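Local coordinates for glyoxalase family protein (PDB 1ZSW), which binds a zinc ion and belongs to the glyoxalase/bleomycin resistance/dioxygenase superfamily, though the reaction it may catalyse is not established, at residues A[128-133]-A[139-144]. Residues are numbered along the deposited sequence; the frame is centred on the assembly and turned at random. Where two conformers were deposited one is given.
Sequences KHSEMT and PALQFE
With chi1 at 77°, the hydroxyl of S130 sits between its own backbone N and carbonyl carbon and turns toward Q142. There S130 OG accepts a hydrogen bond from Q142 N at 2.9 Å and gives its own proton to E131 O at 2.7 Å. Serine suits this place because its short hydroxyl side chain serves a strand N-H whose regular partner, the S130 carbonyl, is turned away, while S130 N still bonds to Q142 O at 2.8 Å. L141, whose chi1 of -178° sets CG anti to the backbone N, reaches S130 O with CD1 and also meets the edge of the H129 ring. Strands 128-129 and 133-135 both pair antiparallel with 138-144, itself paired with 150-155, in the beta-alpha-beta-beta-beta module of the vicinal oxygen chelate (glyoxalase) fold; the pairing slips by one residue between H129–F143 and T133–A140. Beyond the slip, T133 N and A140 N each bond to the other residue's carbonyl, and the small methyl of A140 packs on V152. F143 instead sends its ring away from 128-133, a buried aromatic packed between sheet and helix 112-124, meeting F122 with planes about 35° apart and touching L151 and L153. At the far end the CD and CE methylenes of K128 lie along the E144 carboxylate, CE 3.6 Å from OE2, while K128 NZ stays 4.7 Å from E144 OE2, too far for a salt bridge; E144 OE1 has a long, weak ion pair with R97.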
loop_
_atom_site.group_PDB
_atom_site.type_symbol
_atom_site.label_atom_id
_atom_site.label_comp_id
_atom_site.label_asym_id
_atom_site.label_seq_id
_atom_site.Cartn_x
_atom_site.Cartn_y
_atom_site.Cartn_z
ATOM N N LYS A 128 15.834 3.739 -12.741
ATOM C CA LYS A 128 16.302 2.354 -12.720
ATOM C C LYS A 128 15.175 1.385 -13.040
ATOM O O LYS A 128 14.116 1.423 -12.408
ATOM C CB LYS A 128 16.964 2.048 -11.376
ATOM C CG LYS A 128 17.428 0.601 -11.219
ATOM C CD LYS A 128 18.357 0.471 -10.016
ATOM C CE LYS A 128 18.617 -0.993 -9.656
ATOM N NZ LYS A 128 19.541 -1.656 -10.600
ATOM N N HIS A 129 15.365 0.519 -14.035
ATOM C CA HIS A 129 14.295 -0.392 -14.444
ATOM C C HIS A 129 14.857 -1.611 -15.136
ATOM O O HIS A 129 15.985 -1.575 -15.649
ATOM C CB HIS A 129 13.284 0.289 -15.374
ATOM C CG HIS A 129 13.868 0.707 -16.690
ATOM N ND1 HIS A 129 14.698 1.791 -16.809
ATOM C CD2 HIS A 129 13.760 0.174 -17.928
ATOM C CE1 HIS A 129 15.076 1.924 -18.069
ATOM N NE2 HIS A 129 14.518 0.957 -18.772
ATOM N N SER A 130 14.052 -2.664 -15.138
ATOM C CA SER A 130 14.401 -3.969 -15.685
ATOM C C SER A 130 14.062 -4.002 -17.163
ATOM O O SER A 130 13.640 -2.997 -17.747
ATOM C CB SER A 130 13.634 -5.055 -14.919
ATOM O OG SER A 130 12.255 -5.160 -15.301
ATOM N N GLU A 131 14.298 -5.146 -17.809
ATOM C CA GLU A 131 13.686 -5.362 -19.093
ATOM C C GLU A 131 12.334 -6.003 -18.861
ATOM O O GLU A 131 11.999 -6.367 -17.721
ATOM C CB GLU A 131 14.583 -6.276 -19.956
ATOM C CG GLU A 131 15.936 -5.647 -20.230
ATOM C CD GLU A 131 15.852 -4.454 -21.163
ATOM O OE1 GLU A 131 15.145 -4.558 -22.184
ATOM O OE2 GLU A 131 16.500 -3.419 -20.873
ATOM N N MET A 132 11.559 -6.169 -19.924
ATOM C CA MET A 132 10.264 -6.820 -19.837
ATOM C C MET A 132 10.383 -8.198 -19.199
ATOM O O MET A 132 11.231 -8.994 -19.572
ATOM C CB MET A 132 9.630 -6.930 -21.215
ATOM C CG MET A 132 9.323 -5.582 -21.863
ATOM S SD MET A 132 7.861 -4.830 -21.107
ATOM C CE MET A 132 6.582 -5.715 -22.003
ATOM N N THR A 133 9.534 -8.482 -18.235
ATOM C CA THR A 133 9.675 -9.735 -17.471
ATOM C C THR A 133 8.311 -10.295 -17.044
ATOM O O THR A 133 7.275 -9.938 -17.622
ATOM C CB THR A 133 10.715 -9.546 -16.302
ATOM O OG1 THR A 133 11.044 -10.810 -15.684
ATOM C CG2 THR A 133 10.202 -8.515 -15.222
ATOM N N PRO A 139 2.718 -10.315 -16.971
ATOM C CA PRO A 139 3.745 -9.522 -17.620
ATOM C C PRO A 139 4.076 -8.297 -16.773
ATOM O O PRO A 139 3.181 -7.708 -16.194
ATOM C CB PRO A 139 3.109 -9.116 -18.972
ATOM C CG PRO A 139 1.918 -9.981 -19.127
ATOM C CD PRO A 139 1.514 -10.503 -17.797
ATOM N N ALA A 140 5.344 -7.954 -16.685
ATOM C CA ALA A 140 5.819 -6.989 -15.691
ATOM C C ALA A 140 7.046 -6.194 -16.118
ATOM O O ALA A 140 7.817 -6.621 -17.017
ATOM C CB ALA A 140 6.127 -7.749 -14.387
ATOM N N LEU A 141 7.266 -5.059 -15.445
ATOM C CA LEU A 141 8.474 -4.283 -15.583
ATOM C C LEU A 141 8.882 -3.805 -14.222
ATOM O O LEU A 141 8.134 -3.041 -13.593
ATOM C CB LEU A 141 8.244 -3.070 -16.521
ATOM C CG LEU A 141 9.384 -2.121 -16.872
ATOM C CD1 LEU A 141 10.481 -2.778 -17.753
ATOM C CD2 LEU A 141 8.819 -0.877 -17.594
ATOM N N GLN A 142 10.018 -4.285 -13.744
ATOM C CA GLN A 142 10.511 -3.885 -12.431
ATOM C C GLN A 142 11.197 -2.539 -12.479
ATOM O O GLN A 142 11.844 -2.184 -13.457
ATOM C CB GLN A 142 11.494 -4.924 -11.861
ATOM C CG GLN A 142 10.859 -6.243 -11.522
ATOM C CD GLN A 142 11.897 -7.280 -11.110
ATOM O OE1 GLN A 142 13.038 -6.948 -10.786
ATOM N NE2 GLN A 142 11.502 -8.537 -11.132
ATOM N N PHE A 143 11.055 -1.749 -11.420
ATOM C CA PHE A 143 11.802 -0.497 -11.345
ATOM C C PHE A 143 12.051 -0.085 -9.882
ATOM O O PHE A 143 11.550 -0.736 -8.967
ATOM C CB PHE A 143 11.086 0.624 -12.141
ATOM C CG PHE A 143 9.763 1.074 -11.543
ATOM C CD1 PHE A 143 9.707 2.276 -10.867
ATOM C CD2 PHE A 143 8.609 0.341 -11.729
ATOM C CE1 PHE A 143 8.481 2.746 -10.353
ATOM C CE2 PHE A 143 7.363 0.778 -11.197
ATOM C CZ PHE A 143 7.324 1.999 -10.522
ATOM N N GLU A 144 12.883 0.919 -9.666
ATOM C CA GLU A 144 13.188 1.426 -8.323
ATOM C C GLU A 144 13.177 2.934 -8.316
ATOM O O GLU A 144 13.542 3.575 -9.312
ATOM C CB GLU A 144 14.565 0.960 -7.864
ATOM C CG GLU A 144 14.732 -0.510 -7.788
ATOM C CD GLU A 144 16.056 -0.944 -7.137
ATOM O OE1 GLU A 144 16.796 -0.122 -6.557
ATOM O OE2 GLU A 144 16.310 -2.150 -7.214
HETATM O O HOH W 1 15.531 5.186 -10.174
#